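Local coordinates for naphthalene dioxygenase small subunit (Rhodococcus sp., PDB 2B1X), which forms the beta subunit of a Rieske non-heme iron oxygenase acting on naphthalene, packing beside the large subunit and probably serving a structural role, at residues L25-K30 against S95-T100; V38-S43 against S148-K153; E110-V115 against V141-G146; R123-V128 against M164-A169. One frame throughout, in Å; residues are numbered along the deposited sequence.

Interaction 1 (L25-K30 against S95-T100)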
# COMPACT_ATOMS: atom_id res chain seq x y z
N LEU B 25 -26.14 -10.15 -8.66
CA LEU B 25 -26.47 -9.41 -9.88
C LEU B 25 -25.47 -8.27 -10.08
O LEU B 25 -24.92 -8.13 -11.17
CB LEU B 25 -27.90 -8.84 -9.81
CG LEU B 25 -29.15 -9.74 -9.92
CD1 LEU B 25 -30.43 -8.89 -9.96
CD2 LEU B 25 -29.11 -10.64 -11.17
N LEU B 26 -25.22 -7.48 -9.04
CA LEU B 26 -24.27 -6.36 -9.16
C LEU B 26 -22.88 -6.87 -9.55
O LEU B 26 -22.23 -6.31 -10.44
CB LEU B 26 -24.16 -5.56 -7.84
CG LEU B 26 -25.02 -4.29 -7.58
CD1 LEU B 26 -25.87 -3.85 -8.75
CD2 LEU B 26 -25.88 -4.42 -6.34
N ASP B 27 -22.42 -7.93 -8.90
CA ASP B 27 -21.08 -8.43 -9.20
C ASP B 27 -21.00 -9.10 -10.59
O ASP B 27 -19.92 -9.38 -11.07
CB ASP B 27 -20.57 -9.36 -8.09
CG ASP B 27 -20.47 -8.65 -6.73
OD1 ASP B 27 -20.28 -7.40 -6.71
OD2 ASP B 27 -20.58 -9.26 -5.64
N ALA B 28 -22.13 -9.37 -11.22
CA ALA B 28 -22.11 -9.96 -12.56
C ALA B 28 -22.38 -8.89 -13.61
O ALA B 28 -22.44 -9.19 -14.82
CB ALA B 28 -23.10 -11.08 -12.66
N GLY B 29 -22.53 -7.64 -13.15
CA GLY B 29 -22.77 -6.52 -14.03
C GLY B 29 -24.14 -6.58 -14.66
O GLY B 29 -24.35 -6.03 -15.74
N LYS B 30 -25.08 -7.26 -13.98
CA LYS B 30 -26.47 -7.35 -14.47
C LYS B 30 -27.30 -6.17 -14.00
O LYS B 30 -28.21 -6.33 -13.19
CB LYS B 30 -27.12 -8.68 -14.04
CG LYS B 30 -26.44 -9.88 -14.68
CD LYS B 30 -27.03 -11.20 -14.28
CE LYS B 30 -26.34 -12.32 -15.04
NZ LYS B 30 -26.73 -13.68 -14.52
N SER B 95 -15.60 -6.65 -9.26
CA SER B 95 -15.97 -6.25 -7.91
C SER B 95 -16.52 -7.42 -7.11
O SER B 95 -16.96 -8.41 -7.67
CB SER B 95 -17.05 -5.18 -8.01
OG SER B 95 -18.19 -5.72 -8.63
N ARG B 96 -16.51 -7.29 -5.78
CA ARG B 96 -17.21 -8.24 -4.94
C ARG B 96 -17.86 -7.51 -3.79
O ARG B 96 -17.19 -6.79 -3.03
CB ARG B 96 -16.30 -9.36 -4.44
CG ARG B 96 -17.06 -10.51 -3.72
CD ARG B 96 -16.57 -11.90 -4.17
NE ARG B 96 -16.42 -11.87 -5.62
CZ ARG B 96 -17.42 -12.12 -6.46
NH1 ARG B 96 -18.59 -12.51 -5.98
NH2 ARG B 96 -17.23 -12.00 -7.79
N HIS B 97 -19.16 -7.72 -3.66
CA HIS B 97 -19.93 -7.20 -2.56
C HIS B 97 -19.94 -8.28 -1.46
O HIS B 97 -20.69 -9.25 -1.56
CB HIS B 97 -21.39 -6.93 -3.00
CG HIS B 97 -21.57 -5.72 -3.89
ND1 HIS B 97 -21.00 -5.63 -5.15
CD2 HIS B 97 -22.20 -4.54 -3.67
CE1 HIS B 97 -21.31 -4.46 -5.69
NE2 HIS B 97 -22.02 -3.77 -4.81
N PHE B 98 -19.13 -8.11 -0.43
CA PHE B 98 -19.23 -8.96 0.75
C PHE B 98 -20.26 -8.32 1.69
O PHE B 98 -20.08 -7.18 2.14
CB PHE B 98 -17.89 -9.08 1.47
CG PHE B 98 -16.81 -9.72 0.64
CD1 PHE B 98 -15.98 -8.93 -0.18
CD2 PHE B 98 -16.67 -11.10 0.63
CE1 PHE B 98 -14.97 -9.49 -0.96
CE2 PHE B 98 -15.64 -11.69 -0.17
CZ PHE B 98 -14.80 -10.89 -0.97
N VAL B 99 -21.32 -9.08 1.99
CA VAL B 99 -22.48 -8.59 2.75
C VAL B 99 -22.52 -9.47 4.01
O VAL B 99 -22.66 -10.71 3.91
CB VAL B 99 -23.78 -8.73 1.92
CG1 VAL B 99 -24.96 -8.30 2.70
CG2 VAL B 99 -23.71 -7.93 0.54
N THR B 100 -22.36 -8.85 5.17
CA THR B 100 -22.27 -9.59 6.42
C THR B 100 -23.02 -8.86 7.49
O THR B 100 -23.47 -7.72 7.29
CB THR B 100 -20.79 -9.67 6.91
OG1 THR B 100 -20.42 -8.39 7.45
CG2 THR B 100 -19.84 -9.94 5.78
O HOH W 1 -20.65 -4.35 -9.20
O HOH W 2 -17.62 -8.91 -10.31
O HOH W 3 -19.39 -12.62 -9.92
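Asp27 OD2 accepts the backbone N-H of His97 in a nearly straight bond, 2.9 Å from OD2 to N with 178° at the hydrogen. The donor comes from the syn side, somewhat out of the carboxylate plane. Asp27 CG lies anti to its carbonyl carbon (chi1 -61°), which carries the carboxylate over to the strand. The other oxygen, OD1, sits at the edge of the His97 ring, where ND1 donates to it over a modelled 2.5 Å, very short for such a bond. The carboxylate thus bridges backbone and ring of one residue, its plane turned 39° from the imidazole. Ser95 OG approaches the same oxygen, but at 3.3 Å from Asp27 OD1 that bond is weak. This His-carboxylate pair ties the C-terminal end of helix 10-27, closed by a Schellman motif at Gly29, to strand 94-106 of the curved sheet, in keeping with an NTF2-like fold. At its other nitrogen, His97 NE2 is hydrogen-bonded to Ile171 O; with acceptors at both nitrogens, the imidazole is probably drawn toward its protonated form. Leu26 lies over one face of it, CB 3.7 Å from His97 CE1, a CH-pi contact. Replacing Asp27 by an alanine would probably leave His97 ND1 and N without their acceptor and set the ring freer to turn. Arg96 adds charge only: Asp27 OD2 lies over a face of its guanidinium, 3.8 Å from NH1, while its stronger partner is Asp159 of the second subunit. One water joins Leu26 O to Ser95 OG, and another links Asp27 O with Ser95 O.

Interaction 2 (V38-S43 against S148-K153)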
# COMPACT_ATOMS: atom_id res chain seq x y z
N VAL B 38 -35.94 -2.40 -7.75
CA VAL B 38 -36.16 -1.16 -7.03
C VAL B 38 -37.55 -0.63 -7.21
O VAL B 38 -38.26 -0.95 -8.14
CB VAL B 38 -35.11 -0.03 -7.32
CG1 VAL B 38 -33.66 -0.58 -7.22
CG2 VAL B 38 -35.38 0.65 -8.66
N THR B 39 -37.90 0.20 -6.26
CA THR B 39 -39.23 0.69 -6.13
C THR B 39 -39.36 2.02 -6.88
O THR B 39 -38.37 2.71 -7.18
CB THR B 39 -39.46 0.79 -4.61
OG1 THR B 39 -40.76 0.29 -4.29
CG2 THR B 39 -39.38 2.22 -4.12
N GLU B 40 -40.60 2.36 -7.20
CA GLU B 40 -40.94 3.58 -7.92
C GLU B 40 -40.58 4.88 -7.13
O GLU B 40 -40.24 5.90 -7.71
CB GLU B 40 -42.43 3.52 -8.28
CG GLU B 40 -42.97 2.12 -8.72
CD GLU B 40 -43.06 1.00 -7.62
OE1 GLU B 40 -43.21 1.27 -6.40
OE2 GLU B 40 -43.00 -0.21 -7.97
N ASP B 41 -40.65 4.81 -5.79
CA ASP B 41 -40.25 5.91 -4.92
C ASP B 41 -38.84 5.70 -4.31
O ASP B 41 -38.53 6.24 -3.24
CB ASP B 41 -41.30 6.17 -3.82
CG ASP B 41 -41.52 4.95 -2.90
OD1 ASP B 41 -41.43 3.79 -3.35
OD2 ASP B 41 -41.79 5.06 -1.67
N LEU B 42 -37.99 4.95 -5.02
CA LEU B 42 -36.60 4.71 -4.56
C LEU B 42 -35.91 5.98 -4.09
O LEU B 42 -36.00 7.03 -4.74
CB LEU B 42 -35.74 4.04 -5.66
CG LEU B 42 -34.22 3.92 -5.37
CD1 LEU B 42 -33.93 2.76 -4.41
CD2 LEU B 42 -33.39 3.74 -6.64
N SER B 43 -35.25 5.86 -2.95
CA SER B 43 -34.23 6.81 -2.51
C SER B 43 -32.92 6.07 -2.22
O SER B 43 -32.87 5.17 -1.36
CB SER B 43 -34.69 7.57 -1.26
OG SER B 43 -33.62 8.34 -0.75
N SER B 148 -41.66 -11.83 -3.40
CA SER B 148 -40.33 -11.32 -3.10
C SER B 148 -40.35 -9.91 -2.47
O SER B 148 -41.28 -9.55 -1.75
CB SER B 148 -39.46 -11.34 -4.36
OG SER B 148 -38.10 -11.49 -4.00
N PHE B 149 -39.31 -9.14 -2.75
CA PHE B 149 -39.14 -7.82 -2.16
C PHE B 149 -38.64 -6.83 -3.19
O PHE B 149 -38.01 -7.19 -4.17
CB PHE B 149 -38.15 -7.85 -1.00
CG PHE B 149 -38.58 -8.70 0.16
CD1 PHE B 149 -38.15 -10.01 0.27
CD2 PHE B 149 -39.41 -8.17 1.15
CE1 PHE B 149 -38.55 -10.79 1.35
CE2 PHE B 149 -39.80 -8.94 2.22
CZ PHE B 149 -39.38 -10.25 2.31
N LEU B 150 -38.94 -5.56 -2.93
CA LEU B 150 -38.37 -4.46 -3.68
C LEU B 150 -37.72 -3.51 -2.71
O LEU B 150 -38.18 -3.35 -1.57
CB LEU B 150 -39.45 -3.70 -4.44
CG LEU B 150 -39.74 -3.94 -5.93
CD1 LEU B 150 -39.32 -5.31 -6.44
CD2 LEU B 150 -41.22 -3.68 -6.20
N MET B 151 -36.67 -2.85 -3.18
CA MET B 151 -35.96 -1.88 -2.38
C MET B 151 -36.54 -0.49 -2.58
O MET B 151 -36.47 0.07 -3.67
CB MET B 151 -34.48 -1.87 -2.72
CG MET B 151 -33.62 -1.01 -1.77
SD MET B 151 -31.90 -1.37 -1.99
CE MET B 151 -31.61 -0.47 -3.59
N ALA B 152 -37.05 0.07 -1.50
CA ALA B 152 -37.60 1.41 -1.49
C ALA B 152 -36.57 2.44 -1.10
O ALA B 152 -36.67 3.59 -1.51
CB ALA B 152 -38.80 1.49 -0.54
N LYS B 153 -35.59 2.03 -0.29
CA LYS B 153 -34.60 2.98 0.25
C LYS B 153 -33.30 2.28 0.57
O LYS B 153 -33.29 1.14 1.00
CB LYS B 153 -35.15 3.67 1.51
CG LYS B 153 -34.32 4.86 2.01
CD LYS B 153 -34.90 5.42 3.32
CE LYS B 153 -33.93 6.35 4.02
NZ LYS B 153 -33.87 7.70 3.38
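The flat groups here are the carbonyls of Met151 and Ala152, both met from off their planes by strand 42-49 and the short strand before it. Thr39 N stands above the Met151 carbonyl, 39° out of its plane, and donates to Met151 O over 3.0 Å. Along the chain Ser43 N gives Ala152 O a bond of the same length, 3.0 Å, tilted 27° from that carbonyl plane. Around these oxygens run CA-H contacts, the closest from Leu42 CA to Ala152 O at 3.2 Å. Both bridges, Val38 with Met151 and Ser43 with Lys153, are parallel, and between them a type I turn from Thr39 to Leu42 takes the chain round a corner. Met151 bends at its last torsion (chi3 76°), which brings CE up to two aliphatic neighbours: it lies 4.1 Å from Leu42 CD1 and 4.2 Å from Val38 CG1. A classic beta bulge sets Ala152 and Lys153 together opposite Val141 of strand 132-145. Asp41, at the corner, bonds across to Arg143 in a salt bridge. Strand 148-158 lies between strand 42-49 and strand 132-145, and Met151 and Phe149 turn toward helix 10-27, against Trp18 and Ile15.

Interaction 3 (E110-V115 against V141-G146)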
# COMPACT_ATOMS: atom_id res chain seq x y z
N GLU B 110 -46.58 -2.54 7.97
CA GLU B 110 -46.59 -3.98 7.70
C GLU B 110 -46.13 -4.10 6.25
O GLU B 110 -46.28 -3.14 5.48
CB GLU B 110 -48.01 -4.55 7.84
CG GLU B 110 -48.74 -4.17 9.12
CD GLU B 110 -48.83 -5.32 10.11
OE1 GLU B 110 -49.71 -6.20 9.92
OE2 GLU B 110 -48.03 -5.36 11.07
N ASP B 111 -45.54 -5.23 5.87
CA ASP B 111 -45.01 -5.41 4.51
C ASP B 111 -43.71 -4.60 4.21
O ASP B 111 -43.16 -4.68 3.11
CB ASP B 111 -46.13 -5.25 3.43
CG ASP B 111 -45.99 -3.97 2.57
OD1 ASP B 111 -45.82 -4.10 1.33
OD2 ASP B 111 -46.07 -2.79 3.01
N GLU B 112 -43.23 -3.85 5.19
CA GLU B 112 -41.94 -3.15 5.09
C GLU B 112 -40.98 -3.67 6.15
O GLU B 112 -41.38 -3.95 7.28
CB GLU B 112 -42.12 -1.64 5.20
CG GLU B 112 -42.63 -0.98 3.93
CD GLU B 112 -42.47 0.54 3.89
OE1 GLU B 112 -41.93 1.14 4.83
OE2 GLU B 112 -42.91 1.15 2.90
N PHE B 113 -39.70 -3.79 5.78
CA PHE B 113 -38.65 -4.24 6.69
C PHE B 113 -37.42 -3.32 6.65
O PHE B 113 -37.02 -2.82 5.60
CB PHE B 113 -38.26 -5.68 6.38
CG PHE B 113 -39.38 -6.66 6.56
CD1 PHE B 113 -40.26 -6.93 5.51
CD2 PHE B 113 -39.60 -7.27 7.79
CE1 PHE B 113 -41.32 -7.83 5.67
CE2 PHE B 113 -40.67 -8.17 7.97
CZ PHE B 113 -41.53 -8.45 6.90
N LYS B 114 -36.84 -3.08 7.83
CA LYS B 114 -35.60 -2.33 7.97
C LYS B 114 -34.43 -3.32 8.01
O LYS B 114 -34.33 -4.18 8.91
CB LYS B 114 -35.61 -1.42 9.21
CG LYS B 114 -36.79 -0.44 9.27
CD LYS B 114 -36.72 0.50 10.50
CE LYS B 114 -37.84 1.56 10.47
NZ LYS B 114 -38.11 2.14 11.83
N VAL B 115 -33.57 -3.23 7.01
CA VAL B 115 -32.55 -4.21 6.81
C VAL B 115 -31.21 -3.50 6.79
O VAL B 115 -31.00 -2.61 5.98
CB VAL B 115 -32.79 -5.01 5.51
CG1 VAL B 115 -31.71 -6.06 5.32
CG2 VAL B 115 -34.19 -5.65 5.55
N VAL B 141 -34.69 -0.00 3.35
CA VAL B 141 -36.10 -0.33 3.54
C VAL B 141 -36.49 -1.23 2.38
O VAL B 141 -36.38 -0.85 1.22
CB VAL B 141 -36.99 0.93 3.63
CG1 VAL B 141 -38.50 0.57 3.78
CG2 VAL B 141 -36.51 1.80 4.79
N LEU B 142 -36.88 -2.46 2.71
CA LEU B 142 -37.40 -3.41 1.74
C LEU B 142 -38.92 -3.52 1.88
O LEU B 142 -39.45 -3.50 2.99
CB LEU B 142 -36.76 -4.78 1.96
CG LEU B 142 -35.55 -5.19 1.13
CD1 LEU B 142 -34.69 -4.03 0.59
CD2 LEU B 142 -34.73 -6.20 1.90
N ARG B 143 -39.61 -3.65 0.74
CA ARG B 143 -41.06 -3.77 0.69
C ARG B 143 -41.44 -5.08 0.04
O ARG B 143 -40.90 -5.41 -1.01
CB ARG B 143 -41.66 -2.64 -0.13
CG ARG B 143 -41.78 -1.33 0.62
CD ARG B 143 -43.09 -0.61 0.39
NE ARG B 143 -43.06 0.12 -0.87
CZ ARG B 143 -42.72 1.40 -1.01
NH1 ARG B 143 -42.39 2.14 0.03
NH2 ARG B 143 -42.74 1.94 -2.22
N ARG B 144 -42.38 -5.82 0.64
CA ARG B 144 -42.92 -7.03 0.01
C ARG B 144 -43.56 -6.69 -1.32
O ARG B 144 -44.21 -5.66 -1.45
CB ARG B 144 -43.96 -7.71 0.91
CG ARG B 144 -43.37 -8.61 1.98
CD ARG B 144 -44.33 -9.69 2.46
NE ARG B 144 -44.04 -10.12 3.83
CZ ARG B 144 -43.18 -11.08 4.15
NH1 ARG B 144 -42.50 -11.73 3.19
NH2 ARG B 144 -43.00 -11.40 5.43
N ALA B 145 -43.34 -7.54 -2.31
CA ALA B 145 -43.92 -7.36 -3.64
C ALA B 145 -44.06 -8.74 -4.23
O ALA B 145 -43.06 -9.41 -4.52
CB ALA B 145 -43.03 -6.48 -4.52
N GLY B 146 -45.30 -9.19 -4.37
CA GLY B 146 -45.58 -10.56 -4.76
C GLY B 146 -45.00 -11.52 -3.75
O GLY B 146 -45.27 -11.41 -2.55
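Similar first torsions in Glu112 (chi1 -78°) and Arg143 (chi1 -80°), each with CG anti to its carbonyl carbon, send the two side chains off the sheet side by side and pointing the same way. They form a non-hydrogen-bonded pair of the antiparallel beta hairpin made by strands 112-124 and 132-145. Arg143 then bends at its second and third torsions, and its NH1 meets Glu112 OE2 in a salt bridge of 3.1 Å. The oxygen lies in the guanidinium plane, though NH1 reaches it on the anti side of the carboxylate. Asp41 is the stronger partner of this guanidinium, which links Glu112 to the corner before strand 42-49. Next along, Phe113 and Leu142 exchange backbone bonds, Phe113 N to Leu142 O at 2.8 Å and Leu142 N to Phe113 O at 2.9 Å; Arg144 N closes on Asp111 O at the hairpin's open end. On the face carrying Phe113, which turns to Ile15 of helix 10-27, Val115 CG2 packs on Leu142 CD2. The rim of Phe113 points at one face of the Arg144 guanidinium, the planes 84° apart, with Phe113 CE1 over that face and Phe113 CZ 3.6 Å from Arg144 NH2.

Interaction 4 (R123-V128 against M164-A169)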
# COMPACT_ATOMS: atom_id res chain seq x y z
N ARG B 123 -12.54 -4.03 -5.30
CA ARG B 123 -12.55 -3.54 -6.71
C ARG B 123 -11.16 -3.56 -7.37
O ARG B 123 -10.24 -3.03 -6.80
CB ARG B 123 -13.15 -2.11 -6.78
CG ARG B 123 -13.32 -1.54 -8.24
CD ARG B 123 -13.46 -0.00 -8.28
NE ARG B 123 -14.01 0.49 -9.56
CZ ARG B 123 -14.34 1.76 -9.78
NH1 ARG B 123 -14.10 2.69 -8.85
NH2 ARG B 123 -14.85 2.11 -10.96
N THR B 124 -11.02 -4.20 -8.55
CA THR B 124 -9.82 -4.05 -9.39
C THR B 124 -10.21 -3.62 -10.80
O THR B 124 -11.30 -3.91 -11.25
CB THR B 124 -8.95 -5.35 -9.48
OG1 THR B 124 -9.72 -6.39 -10.10
CG2 THR B 124 -8.58 -5.92 -8.08
N ARG B 125 -9.28 -2.97 -11.48
CA ARG B 125 -9.45 -2.61 -12.91
C ARG B 125 -8.16 -2.86 -13.68
O ARG B 125 -7.04 -2.67 -13.14
CB ARG B 125 -9.82 -1.12 -13.06
CG ARG B 125 -11.15 -0.71 -12.45
CD ARG B 125 -11.64 0.73 -12.84
NE ARG B 125 -11.62 0.96 -14.29
CZ ARG B 125 -12.41 0.36 -15.17
NH1 ARG B 125 -13.29 -0.54 -14.76
NH2 ARG B 125 -12.28 0.62 -16.48
N GLY B 126 -8.29 -3.34 -14.91
CA GLY B 126 -7.11 -3.52 -15.77
C GLY B 126 -6.11 -4.51 -15.23
O GLY B 126 -6.45 -5.40 -14.47
N ASP B 127 -4.85 -4.33 -15.59
CA ASP B 127 -3.85 -5.31 -15.20
C ASP B 127 -2.83 -4.76 -14.22
O ASP B 127 -1.81 -5.37 -14.00
CB ASP B 127 -3.17 -5.90 -16.45
CG ASP B 127 -2.27 -4.89 -17.20
OD1 ASP B 127 -2.33 -3.62 -17.01
OD2 ASP B 127 -1.44 -5.31 -18.03
N VAL B 128 -3.15 -3.62 -13.61
CA VAL B 128 -2.29 -3.03 -12.60
C VAL B 128 -2.47 -3.75 -11.25
O VAL B 128 -3.60 -4.06 -10.85
CB VAL B 128 -2.52 -1.46 -12.53
CG1 VAL B 128 -3.98 -1.14 -12.11
CG2 VAL B 128 -1.45 -0.77 -11.61
N MET B 164 -11.70 6.37 -0.86
CA MET B 164 -10.51 5.73 -1.37
C MET B 164 -10.75 4.84 -2.62
O MET B 164 -10.32 3.68 -2.69
CB MET B 164 -9.78 5.03 -0.25
CG MET B 164 -9.21 6.08 0.73
SD MET B 164 -8.30 5.38 2.09
CE MET B 164 -9.60 5.03 3.19
N THR B 165 -11.42 5.42 -3.60
CA THR B 165 -11.52 4.88 -4.95
C THR B 165 -11.74 6.05 -5.89
O THR B 165 -12.14 7.14 -5.43
CB THR B 165 -12.58 3.77 -5.05
OG1 THR B 165 -12.45 3.10 -6.30
CG2 THR B 165 -13.99 4.32 -4.99
N HIS B 166 -11.44 5.86 -7.17
CA HIS B 166 -11.34 7.00 -8.10
C HIS B 166 -12.70 7.48 -8.66
O HIS B 166 -12.76 8.54 -9.28
CB HIS B 166 -10.37 6.69 -9.25
CG HIS B 166 -10.78 5.49 -10.05
ND1 HIS B 166 -10.50 4.21 -9.64
CD2 HIS B 166 -11.55 5.37 -11.16
CE1 HIS B 166 -11.05 3.35 -10.48
NE2 HIS B 166 -11.66 4.03 -11.43
N ASN B 167 -13.77 6.74 -8.42
CA ASN B 167 -15.13 7.19 -8.76
C ASN B 167 -16.13 6.26 -8.07
O ASN B 167 -15.77 5.20 -7.59
CB ASN B 167 -15.38 7.35 -10.29
CG ASN B 167 -15.07 6.08 -11.13
OD1 ASN B 167 -15.21 4.97 -10.67
ND2 ASN B 167 -14.64 6.28 -12.40
N LEU B 168 -17.39 6.66 -8.00
CA LEU B 168 -18.41 5.75 -7.53
C LEU B 168 -19.22 5.31 -8.71
O LEU B 168 -20.40 5.64 -8.85
CB LEU B 168 -19.25 6.39 -6.42
CG LEU B 168 -18.55 6.63 -5.08
CD1 LEU B 168 -19.55 7.27 -4.10
CD2 LEU B 168 -17.96 5.37 -4.47
N ALA B 169 -18.56 4.59 -9.60
CA ALA B 169 -19.17 4.07 -10.82
C ALA B 169 -19.97 2.78 -10.56
O ALA B 169 -20.83 2.39 -11.38
CB ALA B 169 -18.08 3.85 -11.90
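The guanidinium of Arg123 lies almost parallel to the His166 ring, 14° between planes, displaced so that NH1 stands over the ring's rim, 3.5 Å from His166 CE1. The extended chain of Arg123 (CG opposite the backbone N, chi1 -175°) carries the flat head into the loop, crossing the Thr165, His166 and Asn167 side chains at about right angles. There NH1 and NH2 close end-on on one oxygen: Asn167 OD1 is 2.9 Å from Arg123 NH2 and 3.1 Å from Arg123 NH1, in the guanidinium plane. NH1 also donates to Thr165 OG1 at 3.1 Å, again near that plane. Three bonds and a ring over one face fix the rotation of the group. At the edge of the same imidazole lies the CD of Arg125, 3.6 Å from His166 CE1. A leucine in place of Arg123 would probably leave Asn167 OD1 without both of these donors, Glu89 without its salt-bridge partner and the His166 ring without the guanidinium stacked over it. Arg125, hydrogen-bonded to Pro91 O, also forms a salt bridge to Glu374 of the large subunit, and Gln370 O of that same large subunit accepts from Asn167 ND2, so the contact borders a subunit interface. The end of strand 112-124 meets the loop after strand 148-158; on neighbouring strand 132-145, Asp132 is hydrogen-bonded to Thr165 OG1 and packs on His166, and Leu134 touches Thr165.

All four contacts reach one mixed sheet. Interactions 2 and 3 adjoin, centres 9 Å apart, on neighbouring strands 148-158 and 132-145; interaction 3 falls between the two segments of interaction 2 in sequence. Interactions 3 and 4 both use strand 112-124 but stand 33 Å apart between centres, on opposite sides of the chain's centre. Interaction 1, on adjacent strand 94-106, lies 14 Å from interaction 4 by centres and closes before 3 and 4 open; the segments of 1 and 2 alternate, as do those of 3 and 4. Interactions 1 and 4 also touch a second copy of the subunit, and interaction 4 the large subunit, so that end of the sheet probably serves assembly.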